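Local coordinates for inorganic pyrophosphatase (Neisseria gonorrhoeae, PDB 5TEA), which catalyses the magnesium-dependent hydrolysis of inorganic pyrophosphate to two phosphate ions, probably working as a homohexamer, at residues G19-G24 with K172-S177; N27-I32 with A47-D52; M103-D108 with N148-L153; V116-D121 with N127-L132. One frame throughout, in Å; residues are numbered along the deposited sequence.

Interaction 1. Residues G19-G24 with K172-S177; sequences GDVDGG and KVIKES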
loop_
_atom_site.group_PDB
_atom_site.type_symbol
_atom_site.label_atom_id
_atom_site.label_comp_id
_atom_site.label_asym_id
_atom_site.label_seq_id
_atom_site.Cartn_x
_atom_site.Cartn_y
_atom_site.Cartn_z
ATOM N N GLY B 19 -3.264 22.201 25.565
ATOM C CA GLY B 19 -2.577 21.233 26.408
ATOM C C GLY B 19 -1.478 21.839 27.267
ATOM O O GLY B 19 -1.515 23.032 27.595
ATOM N N ASP B 20 -0.480 21.027 27.626
ATOM C CA ASP B 20 0.537 21.406 28.617
ATOM C C ASP B 20 1.735 22.023 27.896
ATOM O O ASP B 20 2.784 21.401 27.723
ATOM C CB ASP B 20 0.948 20.189 29.448
ATOM C CG ASP B 20 1.929 20.531 30.568
ATOM O OD1 ASP B 20 2.296 21.710 30.728
ATOM O OD2 ASP B 20 2.341 19.604 31.293
ATOM N N VAL B 21 1.574 23.287 27.488
ATOM C CA VAL B 21 2.606 23.944 26.687
ATOM C C VAL B 21 3.918 24.007 27.457
ATOM O O VAL B 21 4.982 23.654 26.933
ATOM C CB VAL B 21 2.142 25.345 26.250
ATOM C CG1 VAL B 21 3.214 26.004 25.389
ATOM C CG2 VAL B 21 0.820 25.246 25.507
ATOM N N ASP B 22 3.862 24.462 28.715
ATOM C CA ASP B 22 5.064 24.543 29.542
ATOM C C ASP B 22 5.746 23.183 29.677
ATOM O O ASP B 22 6.977 23.092 29.631
ATOM C CB ASP B 22 4.717 25.087 30.930
ATOM C CG ASP B 22 4.641 26.605 30.970
ATOM O OD1 ASP B 22 4.974 27.252 29.961
ATOM O OD2 ASP B 22 4.251 27.152 32.022
ATOM N N GLY B 23 4.967 22.115 29.840
ATOM C CA GLY B 23 5.562 20.792 29.929
ATOM C C GLY B 23 6.019 20.206 28.607
ATOM O O GLY B 23 6.653 19.145 28.599
ATOM N N GLY B 24 5.712 20.866 27.501
ATOM C CA GLY B 24 6.087 20.390 26.186
ATOM C C GLY B 24 5.251 19.257 25.645
ATOM O O GLY B 24 5.649 18.632 24.658
ATOM N N LYS B 172 7.613 29.369 22.925
ATOM C CA LYS B 172 7.306 30.789 22.868
ATOM C C LYS B 172 6.355 31.084 21.717
ATOM O O LYS B 172 5.399 31.854 21.871
ATOM C CB LYS B 172 8.597 31.593 22.742
ATOM C CG LYS B 172 8.382 33.095 22.670
ATOM C CD LYS B 172 9.705 33.834 22.558
ATOM C CE LYS B 172 10.438 33.447 21.279
ATOM N NZ LYS B 172 9.621 33.710 20.054
ATOM N N VAL B 173 6.596 30.462 20.562
ATOM C CA VAL B 173 5.703 30.614 19.410
ATOM C C VAL B 173 4.296 30.144 19.757
ATOM O O VAL B 173 3.310 30.827 19.466
ATOM C CB VAL B 173 6.270 29.854 18.201
ATOM C CG1 VAL B 173 5.246 29.812 17.043
ATOM C CG2 VAL B 173 7.592 30.479 17.760
ATOM N N ILE B 174 4.183 28.977 20.402
ATOM C CA ILE B 174 2.870 28.463 20.799
ATOM C C ILE B 174 2.174 29.442 21.737
ATOM O O ILE B 174 0.999 29.779 21.546
ATOM C CB ILE B 174 2.999 27.063 21.433
ATOM C CG1 ILE B 174 3.493 26.048 20.395
ATOM C CG2 ILE B 174 1.661 26.615 21.980
ATOM C CD1 ILE B 174 3.973 24.694 21.009
ATOM N N LYS B 175 2.887 29.922 22.764
ATOM C CA LYS B 175 2.264 30.826 23.727
ATOM C C LYS B 175 1.820 32.135 23.073
ATOM O O LYS B 175 0.781 32.702 23.437
ATOM C CB LYS B 175 3.223 31.094 24.890
ATOM C CG LYS B 175 3.411 29.883 25.791
ATOM C CD LYS B 175 4.304 30.207 26.968
ATOM C CE LYS B 175 3.795 29.518 28.212
ATOM N NZ LYS B 175 4.620 29.823 29.417
ATOM N N GLU B 176 2.594 32.635 22.110
ATOM C CA GLU B 176 2.167 33.820 21.371
ATOM C C GLU B 176 0.889 33.548 20.583
ATOM O O GLU B 176 0.019 34.423 20.471
ATOM C CB GLU B 176 3.283 34.283 20.436
ATOM C CG GLU B 176 4.474 34.912 21.159
ATOM C CD GLU B 176 5.692 35.068 20.264
ATOM O OE1 GLU B 176 5.659 34.582 19.111
ATOM O OE2 GLU B 176 6.688 35.667 20.718
ATOM N N SER B 177 0.773 32.348 20.011
ATOM C CA SER B 177 -0.410 32.007 19.230
ATOM C C SER B 177 -1.623 31.742 20.114
ATOM O O SER B 177 -2.758 31.990 19.689
ATOM C CB SER B 177 -0.109 30.800 18.349
ATOM O OG SER B 177 1.088 31.027 17.636
#

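Interaction 2. Residues N27-I32 with A47-D52; sequences NVVNEI and AAFQLD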
loop_
_atom_site.group_PDB
_atom_site.type_symbol
_atom_site.label_atom_id
_atom_site.label_comp_id
_atom_site.label_asym_id
_atom_site.label_seq_id
_atom_site.Cartn_x
_atom_site.Cartn_y
_atom_site.Cartn_z
ATOM N N ASN B 27 -1.657 19.220 22.586
ATOM C CA ASN B 27 -2.663 18.503 21.809
ATOM C C ASN B 27 -2.531 18.897 20.345
ATOM O O ASN B 27 -2.419 20.085 20.027
ATOM C CB ASN B 27 -4.077 18.800 22.325
ATOM C CG ASN B 27 -4.297 18.297 23.746
ATOM O OD1 ASN B 27 -3.793 17.245 24.117
ATOM N ND2 ASN B 27 -5.028 19.061 24.547
ATOM N N VAL B 28 -2.543 17.900 19.462
ATOM C CA VAL B 28 -2.389 18.102 18.024
ATOM C C VAL B 28 -3.509 17.360 17.315
ATOM O O VAL B 28 -3.846 16.231 17.687
ATOM C CB VAL B 28 -1.002 17.615 17.533
ATOM C CG1 VAL B 28 -0.935 17.586 16.008
ATOM C CG2 VAL B 28 0.072 18.545 18.089
ATOM N N VAL B 29 -4.119 18.008 16.324
ATOM C CA VAL B 29 -5.107 17.378 15.457
ATOM C C VAL B 29 -4.461 17.152 14.093
ATOM O O VAL B 29 -3.938 18.094 13.488
ATOM C CB VAL B 29 -6.382 18.240 15.348
ATOM C CG1 VAL B 29 -7.327 17.687 14.278
ATOM C CG2 VAL B 29 -7.091 18.305 16.700
ATOM N N ASN B 30 -4.485 15.905 13.606
ATOM C CA ASN B 30 -3.828 15.583 12.342
ATOM C C ASN B 30 -4.753 15.886 11.173
ATOM O O ASN B 30 -5.929 15.483 11.175
ATOM C CB ASN B 30 -3.398 14.115 12.283
ATOM C CG ASN B 30 -2.448 13.838 11.120
ATOM O OD1 ASN B 30 -1.378 14.437 11.029
ATOM N ND2 ASN B 30 -2.838 12.930 10.228
ATOM N N GLU B 31 -4.225 16.584 10.166
ATOM C CA GLU B 31 -4.995 16.855 8.946
ATOM C C GLU B 31 -4.556 16.031 7.745
ATOM O O GLU B 31 -5.406 15.595 6.967
ATOM C CB GLU B 31 -4.912 18.340 8.568
ATOM C CG GLU B 31 -5.491 19.290 9.605
ATOM C CD GLU B 31 -4.940 20.693 9.470
ATOM O OE1 GLU B 31 -5.734 21.617 9.226
ATOM O OE2 GLU B 31 -3.708 20.874 9.621
ATOM N N ILE B 32 -3.251 15.841 7.540
ATOM C CA ILE B 32 -2.729 15.241 6.319
ATOM C C ILE B 32 -1.799 14.095 6.686
ATOM O O ILE B 32 -0.804 14.311 7.381
ATOM C CB ILE B 32 -1.959 16.251 5.452
ATOM C CG1 ILE B 32 -2.825 17.464 5.100
ATOM C CG2 ILE B 32 -1.502 15.553 4.157
ATOM C CD1 ILE B 32 -2.021 18.596 4.372
ATOM N N ALA B 47 -16.462 23.035 10.911
ATOM C CA ALA B 47 -16.033 21.935 11.773
ATOM C C ALA B 47 -15.999 20.621 10.993
ATOM O O ALA B 47 -16.651 19.636 11.341
ATOM C CB ALA B 47 -16.918 21.814 13.017
ATOM N N ALA B 48 -15.202 20.623 9.926
ATOM C CA ALA B 48 -15.046 19.448 9.077
ATOM C C ALA B 48 -13.752 19.590 8.289
ATOM O O ALA B 48 -13.225 20.695 8.118
ATOM C CB ALA B 48 -16.252 19.270 8.149
ATOM N N PHE B 49 -13.231 18.454 7.828
ATOM C CA PHE B 49 -11.973 18.430 7.093
ATOM C C PHE B 49 -12.256 18.597 5.608
ATOM O O PHE B 49 -13.092 17.887 5.039
ATOM C CB PHE B 49 -11.203 17.129 7.341
ATOM C CG PHE B 49 -10.692 17.008 8.747
ATOM C CD1 PHE B 49 -9.490 17.587 9.107
ATOM C CD2 PHE B 49 -11.430 16.348 9.711
ATOM C CE1 PHE B 49 -9.022 17.498 10.413
ATOM C CE2 PHE B 49 -10.967 16.248 11.015
ATOM C CZ PHE B 49 -9.754 16.818 11.359
ATOM N N GLN B 50 -11.552 19.532 4.984
ATOM C CA GLN B 50 -11.806 19.902 3.602
ATOM C C GLN B 50 -10.586 19.591 2.756
ATOM O O GLN B 50 -9.471 19.974 3.112
ATOM C CB GLN B 50 -12.143 21.389 3.497
ATOM C CG GLN B 50 -12.360 21.855 2.071
ATOM C CD GLN B 50 -12.800 23.288 2.014
ATOM O OE1 GLN B 50 -12.902 23.943 3.052
ATOM N NE2 GLN B 50 -13.078 23.793 0.801
ATOM N N LEU B 51 -10.795 18.928 1.622
ATOM C CA LEU B 51 -9.734 18.834 0.626
ATOM C C LEU B 51 -9.716 20.143 -0.156
ATOM O O LEU B 51 -10.550 20.362 -1.041
ATOM C CB LEU B 51 -9.940 17.648 -0.309
ATOM C CG LEU B 51 -8.737 17.533 -1.257
ATOM C CD1 LEU B 51 -8.249 16.119 -1.360
ATOM C CD2 LEU B 51 -9.050 18.073 -2.656
ATOM N N ASP B 52 -8.747 21.011 0.166
ATOM C CA ASP B 52 -8.636 22.290 -0.534
ATOM C C ASP B 52 -8.224 22.092 -1.986
ATOM O O ASP B 52 -8.753 22.762 -2.879
ATOM C CB ASP B 52 -7.622 23.200 0.159
ATOM C CG ASP B 52 -8.097 23.691 1.509
ATOM O OD1 ASP B 52 -9.317 23.665 1.759
ATOM O OD2 ASP B 52 -7.239 24.112 2.319
#

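Interaction 3. Residues M103-D108 with N148-L153; sequences MKFVDD and NHYKDL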
loop_
_atom_site.group_PDB
_atom_site.type_symbol
_atom_site.label_atom_id
_atom_site.label_comp_id
_atom_site.label_asym_id
_atom_site.label_seq_id
_atom_site.Cartn_x
_atom_site.Cartn_y
_atom_site.Cartn_z
ATOM N N MET B 103 10.077 24.848 13.011
ATOM C CA MET B 103 10.556 25.293 11.713
ATOM C C MET B 103 10.077 26.730 11.525
ATOM O O MET B 103 8.885 26.956 11.314
ATOM C CB MET B 103 10.031 24.378 10.604
ATOM C CG MET B 103 10.654 24.671 9.263
ATOM S SD MET B 103 9.968 23.623 7.964
ATOM C CE MET B 103 8.432 24.478 7.633
ATOM N N LYS B 104 10.995 27.706 11.652
ATOM C CA LYS B 104 10.638 29.092 11.387
ATOM C C LYS B 104 10.495 29.295 9.886
ATOM O O LYS B 104 11.417 28.992 9.122
ATOM C CB LYS B 104 11.694 30.049 11.943
ATOM C CG LYS B 104 11.810 29.992 13.457
ATOM C CD LYS B 104 10.582 30.577 14.131
ATOM C CE LYS B 104 10.530 32.090 13.953
ATOM N NZ LYS B 104 9.436 32.747 14.721
ATOM N N PHE B 105 9.354 29.830 9.463
ATOM C CA PHE B 105 8.981 29.730 8.057
ATOM C C PHE B 105 8.208 30.970 7.650
ATOM O O PHE B 105 7.361 31.466 8.397
ATOM C CB PHE B 105 8.152 28.466 7.825
ATOM C CG PHE B 105 7.832 28.183 6.384
ATOM C CD1 PHE B 105 8.836 27.910 5.470
ATOM C CD2 PHE B 105 6.515 28.137 5.963
ATOM C CE1 PHE B 105 8.526 27.636 4.132
ATOM C CE2 PHE B 105 6.185 27.846 4.635
ATOM C CZ PHE B 105 7.195 27.594 3.722
ATOM N N VAL B 106 8.500 31.455 6.451
ATOM C CA VAL B 106 7.811 32.597 5.879
ATOM C C VAL B 106 7.145 32.120 4.603
ATOM O O VAL B 106 7.789 31.483 3.759
ATOM C CB VAL B 106 8.774 33.768 5.615
ATOM C CG1 VAL B 106 8.052 34.897 4.892
ATOM C CG2 VAL B 106 9.352 34.261 6.951
ATOM N N ASP B 107 5.855 32.402 4.483
ATOM C CA ASP B 107 5.027 31.939 3.370
ATOM C C ASP B 107 4.247 33.150 2.894
ATOM O O ASP B 107 3.440 33.700 3.653
ATOM C CB ASP B 107 4.087 30.819 3.833
ATOM C CG ASP B 107 3.335 30.149 2.691
ATOM O OD1 ASP B 107 3.235 30.716 1.590
ATOM O OD2 ASP B 107 2.823 29.030 2.916
ATOM N N ASP B 108 4.520 33.589 1.664
ATOM C CA ASP B 108 3.770 34.673 1.021
ATOM C C ASP B 108 3.817 35.969 1.832
ATOM O O ASP B 108 2.838 36.720 1.904
ATOM C CB ASP B 108 2.322 34.250 0.743
ATOM C CG ASP B 108 1.642 35.138 -0.287
ATOM O OD1 ASP B 108 2.313 35.579 -1.259
ATOM O OD2 ASP B 108 0.426 35.392 -0.137
ATOM N N ASN B 148 10.727 24.785 1.169
ATOM C CA ASN B 148 11.334 25.830 0.348
ATOM C C ASN B 148 10.874 25.774 -1.106
ATOM O O ASN B 148 10.999 26.775 -1.824
ATOM C CB ASN B 148 12.868 25.710 0.378
ATOM C CG ASN B 148 13.478 26.363 1.607
ATOM O OD1 ASN B 148 12.850 27.214 2.232
ATOM N ND2 ASN B 148 14.720 25.998 1.932
ATOM N N HIS B 149 10.327 24.646 -1.548
ATOM C CA HIS B 149 10.072 24.460 -2.971
ATOM C C HIS B 149 8.664 23.997 -3.343
ATOM O O HIS B 149 8.383 23.849 -4.541
ATOM C CB HIS B 149 11.088 23.456 -3.528
ATOM C CG HIS B 149 12.490 23.974 -3.539
ATOM N ND1 HIS B 149 12.952 24.832 -4.513
ATOM C CD2 HIS B 149 13.522 23.786 -2.681
ATOM C CE1 HIS B 149 14.216 25.134 -4.267
ATOM N NE2 HIS B 149 14.586 24.514 -3.160
ATOM N N TYR B 150 7.769 23.770 -2.378
ATOM C CA TYR B 150 6.540 23.057 -2.725
ATOM C C TYR B 150 5.564 23.888 -3.550
ATOM O O TYR B 150 4.648 23.313 -4.153
ATOM C CB TYR B 150 5.845 22.524 -1.467
ATOM C CG TYR B 150 5.154 23.569 -0.623
ATOM C CD1 TYR B 150 5.885 24.467 0.145
ATOM C CD2 TYR B 150 3.766 23.640 -0.579
ATOM C CE1 TYR B 150 5.246 25.414 0.935
ATOM C CE2 TYR B 150 3.121 24.578 0.202
ATOM C CZ TYR B 150 3.865 25.461 0.960
ATOM O OH TYR B 150 3.224 26.398 1.737
ATOM N N LYS B 151 5.754 25.198 -3.641
ATOM C CA LYS B 151 4.952 26.015 -4.540
ATOM C C LYS B 151 5.698 26.387 -5.820
ATOM O O LYS B 151 5.237 27.260 -6.563
ATOM C CB LYS B 151 4.475 27.279 -3.817
ATOM C CG LYS B 151 3.518 27.005 -2.655
ATOM C CD LYS B 151 3.088 28.302 -1.990
ATOM C CE LYS B 151 1.931 28.097 -1.027
ATOM N NZ LYS B 151 0.625 27.985 -1.737
ATOM N N ASP B 152 6.833 25.743 -6.103
ATOM C CA ASP B 152 7.668 26.202 -7.211
ATOM C C ASP B 152 6.979 26.124 -8.562
ATOM O O ASP B 152 7.392 26.830 -9.486
ATOM C CB ASP B 152 8.970 25.410 -7.288
ATOM C CG ASP B 152 10.036 25.987 -6.402
ATOM O OD1 ASP B 152 9.692 26.872 -5.589
ATOM O OD2 ASP B 152 11.206 25.563 -6.517
ATOM N N LEU B 153 5.964 25.274 -8.726
ATOM C CA LEU B 153 5.389 25.158 -10.062
ATOM C C LEU B 153 4.592 26.399 -10.451
ATOM O O LEU B 153 4.409 26.650 -11.644
ATOM C CB LEU B 153 4.524 23.900 -10.172
ATOM C CG LEU B 153 5.314 22.597 -10.022
ATOM C CD1 LEU B 153 4.455 21.409 -10.408
ATOM C CD2 LEU B 153 6.577 22.628 -10.862
#

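Interaction 4. Residues V116-D121 with N127-L132; sequences VCVPAD and NAYKTL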
loop_
_atom_site.group_PDB
_atom_site.type_symbol
_atom_site.label_atom_id
_atom_site.label_comp_id
_atom_site.label_asym_id
_atom_site.label_seq_id
_atom_site.Cartn_x
_atom_site.Cartn_y
_atom_site.Cartn_z
ATOM N N VAL B 116 7.432 21.346 15.382
ATOM C CA VAL B 116 7.844 19.975 15.081
ATOM C C VAL B 116 7.539 19.114 16.299
ATOM O O VAL B 116 7.932 19.451 17.425
ATOM C CB VAL B 116 9.333 19.897 14.707
ATOM C CG1 VAL B 116 9.672 18.476 14.237
ATOM C CG2 VAL B 116 9.687 20.932 13.643
ATOM N N CYS B 117 6.807 18.023 16.083
ATOM C CA CYS B 117 6.318 17.197 17.178
ATOM C C CYS B 117 6.514 15.729 16.848
ATOM O O CYS B 117 6.624 15.343 15.678
ATOM C CB CYS B 117 4.817 17.422 17.449
ATOM S SG CYS B 117 4.374 19.040 18.094
ATOM N N VAL B 118 6.492 14.915 17.901
ATOM C CA VAL B 118 6.334 13.464 17.793
ATOM C C VAL B 118 5.235 13.052 18.764
ATOM O O VAL B 118 4.928 13.786 19.717
ATOM C CB VAL B 118 7.654 12.719 18.109
ATOM C CG1 VAL B 118 8.719 13.046 17.042
ATOM C CG2 VAL B 118 8.162 13.102 19.525
ATOM N N PRO B 119 4.626 11.887 18.565
ATOM C CA PRO B 119 3.665 11.402 19.566
ATOM C C PRO B 119 4.331 11.332 20.933
ATOM O O PRO B 119 5.505 10.962 21.050
ATOM C CB PRO B 119 3.287 10.005 19.058
ATOM C CG PRO B 119 3.607 10.042 17.579
ATOM C CD PRO B 119 4.842 10.898 17.492
ATOM N N ALA B 120 3.575 11.711 21.968
ATOM C CA ALA B 120 4.164 11.784 23.307
ATOM C C ALA B 120 4.472 10.401 23.868
ATOM O O ALA B 120 5.371 10.261 24.701
ATOM C CB ALA B 120 3.243 12.543 24.263
ATOM N N ASP B 121 3.762 9.378 23.407
ATOM C CA ASP B 121 3.930 7.997 23.866
ATOM C C ASP B 121 4.171 7.168 22.600
ATOM O O ASP B 121 3.220 6.748 21.941
ATOM C CB ASP B 121 2.679 7.560 24.649
ATOM C CG ASP B 121 2.821 6.197 25.314
ATOM O OD1 ASP B 121 3.799 5.474 25.046
ATOM O OD2 ASP B 121 1.925 5.846 26.108
ATOM N N ASN B 127 10.310 6.378 22.358
ATOM C CA ASN B 127 10.474 7.809 22.608
ATOM C C ASN B 127 11.902 8.259 22.304
ATOM O O ASN B 127 12.536 8.973 23.082
ATOM C CB ASN B 127 10.070 8.151 24.041
ATOM C CG ASN B 127 8.655 7.704 24.343
ATOM O OD1 ASN B 127 7.726 8.073 23.630
ATOM N ND2 ASN B 127 8.489 6.876 25.372
ATOM N N ALA B 128 12.404 7.831 21.146
ATOM C CA ALA B 128 13.786 8.112 20.764
ATOM C C ALA B 128 14.042 9.585 20.461
ATOM O O ALA B 128 15.202 10.011 20.460
ATOM C CB ALA B 128 14.163 7.288 19.527
ATOM N N TYR B 129 13.010 10.362 20.170
ATOM C CA TYR B 129 13.178 11.712 19.634
ATOM C C TYR B 129 12.638 12.728 20.629
ATOM O O TYR B 129 11.422 12.847 20.809
ATOM C CB TYR B 129 12.469 11.844 18.293
ATOM C CG TYR B 129 12.928 10.828 17.280
ATOM C CD1 TYR B 129 14.280 10.567 17.093
ATOM C CD2 TYR B 129 12.009 10.126 16.516
ATOM C CE1 TYR B 129 14.705 9.630 16.157
ATOM C CE2 TYR B 129 12.425 9.191 15.579
ATOM C CZ TYR B 129 13.774 8.948 15.410
ATOM O OH TYR B 129 14.192 8.008 14.491
ATOM N N LYS B 130 13.542 13.454 21.277
ATOM C CA LYS B 130 13.160 14.540 22.163
ATOM C C LYS B 130 13.621 15.903 21.682
ATOM O O LYS B 130 13.077 16.913 22.145
ATOM C CB LYS B 130 13.699 14.290 23.585
ATOM C CG LYS B 130 13.041 13.067 24.247
ATOM C CD LYS B 130 13.469 12.831 25.692
ATOM C CE LYS B 130 12.723 11.632 26.277
ATOM N NZ LYS B 130 13.223 11.249 27.640
ATOM N N THR B 131 14.606 15.964 20.785
ATOM C CA THR B 131 15.107 17.205 20.204
ATOM C C THR B 131 15.239 17.019 18.703
ATOM O O THR B 131 15.229 15.897 18.204
ATOM C CB THR B 131 16.480 17.589 20.771
ATOM O OG1 THR B 131 17.441 16.612 20.352
ATOM C CG2 THR B 131 16.445 17.657 22.282
ATOM N N LEU B 132 15.417 18.125 17.977
ATOM C CA LEU B 132 15.619 18.020 16.533
ATOM C C LEU B 132 16.894 17.249 16.206
ATOM O O LEU B 132 16.941 16.503 15.222
ATOM C CB LEU B 132 15.674 19.413 15.898
ATOM C CG LEU B 132 14.367 20.211 15.798
ATOM C CD1 LEU B 132 14.631 21.545 15.143
ATOM C CD2 LEU B 132 13.322 19.458 15.025
HETATM O O HOH W 1 7.975 10.225 22.109
HETATM O O HOH W 2 5.937 5.809 26.110
#

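Interaction 1. Residues G19-G24 with K172-S177
Lys175 reaches out from its helix to Asp22 through a side chain kinked at an off-staggered torsion (chi3 141°), and the resulting salt bridge joins two solvent-exposed residues. Its NZ donates to Asp22 OD1 at 2.7 Å, meeting that oxygen on its syn lone pair, the side of the other oxygen. Asp22 OD2, at 3.7 Å from the same NZ, stays more distant, so the ammonium grips one oxygen instead of straddling both. The two side chains cross at about a right angle. Lys171, one helical turn earlier, hydrogen-bonds to the carbonyl O of Asp22, so two lysines of the helix hold this one residue by its side chain and its backbone.

Beneath the charged pair lies a small apolar layer. Val21 CG1 stands anti to the backbone N (chi1 -179°), and this places it 3.8 Å from Ile174 CG2. The same Val21 CG1 is 3.9 Å from Lys175 CG, while the other valine methyl, CG2, rests on the same Ile174 methyl. Ile174 in turn packs inward on Ile68, Leu79 and Ile115.

The loop is braced from within. Val21 to Gly24 form a type I beta turn closed by Gly24 N to Val21 O (2.9 Å), and Asp20 OD1 accepts from Gly23 N at 2.8 Å in an Asx motif, the donor coming from above the carboxylate plane. The arrangement is that of a beta-hairpin turn, linking strands 19-20 and 25-32, docked on the C-terminal helix that packs against the beta-barrel core of family I soluble pyrophosphatases.

Interaction 2. Residues N27-I32 with A47-D52
Phe49 meets strand 25-32 with the far end of its ring, as a hairpin outside the main sheet packs onto a strand of the barrel. Val29 CG1 lies in the plane of the ring, at its edge, 3.9 Å from Phe49 CZ. Glu31 CG comes to the next edge atom, 4.0 Å from Phe49 CE1, and between these two residues the carbonyl of Asn30 puts its O 3.8 Å from that same CE1. The contact is thus all van der Waals, with one ring end spanning three successive residues.

The ring gets there because Phe49 CG is anti to the carbonyl carbon (chi1 -68°) and bridges two strand segments whose axes stay 8.9 Å apart at their closest. They run in nearly the same direction, 24° apart, yet belong to different sheets: strand 48-54 pairs with 38-43, while 25-32 is bonded to 64-67 and 94-107.

Farther out, Trp42 makes a T-shaped stack with Phe49, and at Glu31 and Ile32 strand 25-32 has a classic beta bulge opposite Tyr65, a predicted substrate-binding residue, which places the bulge beside the active site. Gln50 and Leu51 pair in parallel with a strand of a neighbouring subunit, carrying the hairpin sheet across the interface. Glu31, extended beyond CG, turns its carboxylate 65° from the Phe49 ring plane, and its OE1 accepts a hydrogen bond from the backbone N of Trp42.

Interaction 3. Residues M103-D108 with N148-L153
The end of the strand carrying Phe105 and Asp107 passes a type I beta turn, His149 to Asp152, that presents Tyr150 and Lys151, with the backbones nearest at Phe105 CA and Asn148 CA, 9.0 Å apart. Tyr150 takes the crowded position, CG between its own backbone N and carbonyl carbon (chi1 74°), which directs the ring at the strand. Its CE1 then lies 4.0 Å from Phe105 CZ; the Phe105 atom is near the plane of the tyrosine ring, at its edge.

Farther along the same ring, Tyr150 OH is 2.9 Å from Asp107 OD2. The carboxylate oxygen approaches close to the plane of the phenol, while the carboxylate itself is turned almost perpendicular to the ring, at 87°. Lys151 folds back over one face of Tyr150, its CG 3.8 Å above the ring plane and offset toward the rim, and its CE comes 3.9 Å from Asp107 OD1. The charged ends do not meet: Lys151 NZ and Asp107 OD1 are 5.0 Å apart, which would allow a modest attraction, though Arg53 brings a like charge close to that NZ.

The turn is fastened by His149 ND1, which donates to Asp152 OD2 at 2.8 Å in the plane of the imidazole. Tyr150 is a predicted substrate-binding residue and has a cation-pi partner in Lys61; Asp107 lies beside Asp112, one of the calcium ligands. Strand 94-107 runs between strands 110-119 and 159-165, with Phe105 packed on Val161, while the turn lies at the C-terminal end of helix 137-149; His149 and Asp152 pack on Phe145 of a neighbouring subunit, and Leu153 on its Gln138.

Interaction 4. Residues V116-D121 with N127-L132
Apolar packing comes first: Val116 and Val118, two residues apart on one strand, each meet a residue of the loop that follows. Leu132 reaches in with one branch, its CD2 touching Val116 CG1 at 3.9 Å and Val116 CB at 4.0 Å, the two side chains crossing at about a right angle. Val118 uses both methyls. CG1 packs on Tyr129 CB at 4.1 Å. With CG1 anti to the carbonyl carbon (chi1 -66°), Val118 CG2 falls between the backbone N and the carbonyl carbon and lies 3.5 Å from Tyr129 O. Beyond CB the tyrosine leads away from the strand, so it is the root of the side chain that fills this contact, and Ala128 CB sits over one face of the ring, near its rim.

The polar contacts gather at Asn127. Its OD1 stands 3.4 Å from Ala120 O, two acceptors with no bond between them. What satisfies that amide oxygen is the backbone N of Asp122 together with a water that donates to it at 2.6 Å. The same water donates to Pro119 O at 2.8 Å, tying the strand end to the returning loop. The carboxylate of Asp121 is salt-bridged to Arg123.

Asp121, in the loop just beyond the strand, makes backbone hydrogen bonds to a neighbouring subunit and packs on its Arg53, a predicted substrate-binding residue there. The whole is a strand-loop-helix connection of the pyrophosphatase fold, the loop folding back over barrel strand 110-119 before helix 137-149.

Overall arrangement
All four contacts reach the same mixed sheet. Interaction 1 ties the first hairpin to the C-terminal helix, and along the chain the other three fall between its two segments: interaction 2 comes first, then interaction 3, whose span contains interaction 4. Centres lie 15 to 24 Å apart, interactions 1 and 4 being the closest pair. Strands 25-32, 94-107 and 110-119, neighbours in the sheet, carry interactions 2, 3 and 4, and Met103 N touches Val116 CG2 at 4.0 Å. Interactions 2 and 3 border the active-site region, whereas 2, 3 and 4 also adjoin other subunits, so contacts beside the predicted substrate and metal sites share a sheet with contacts at subunit interfaces.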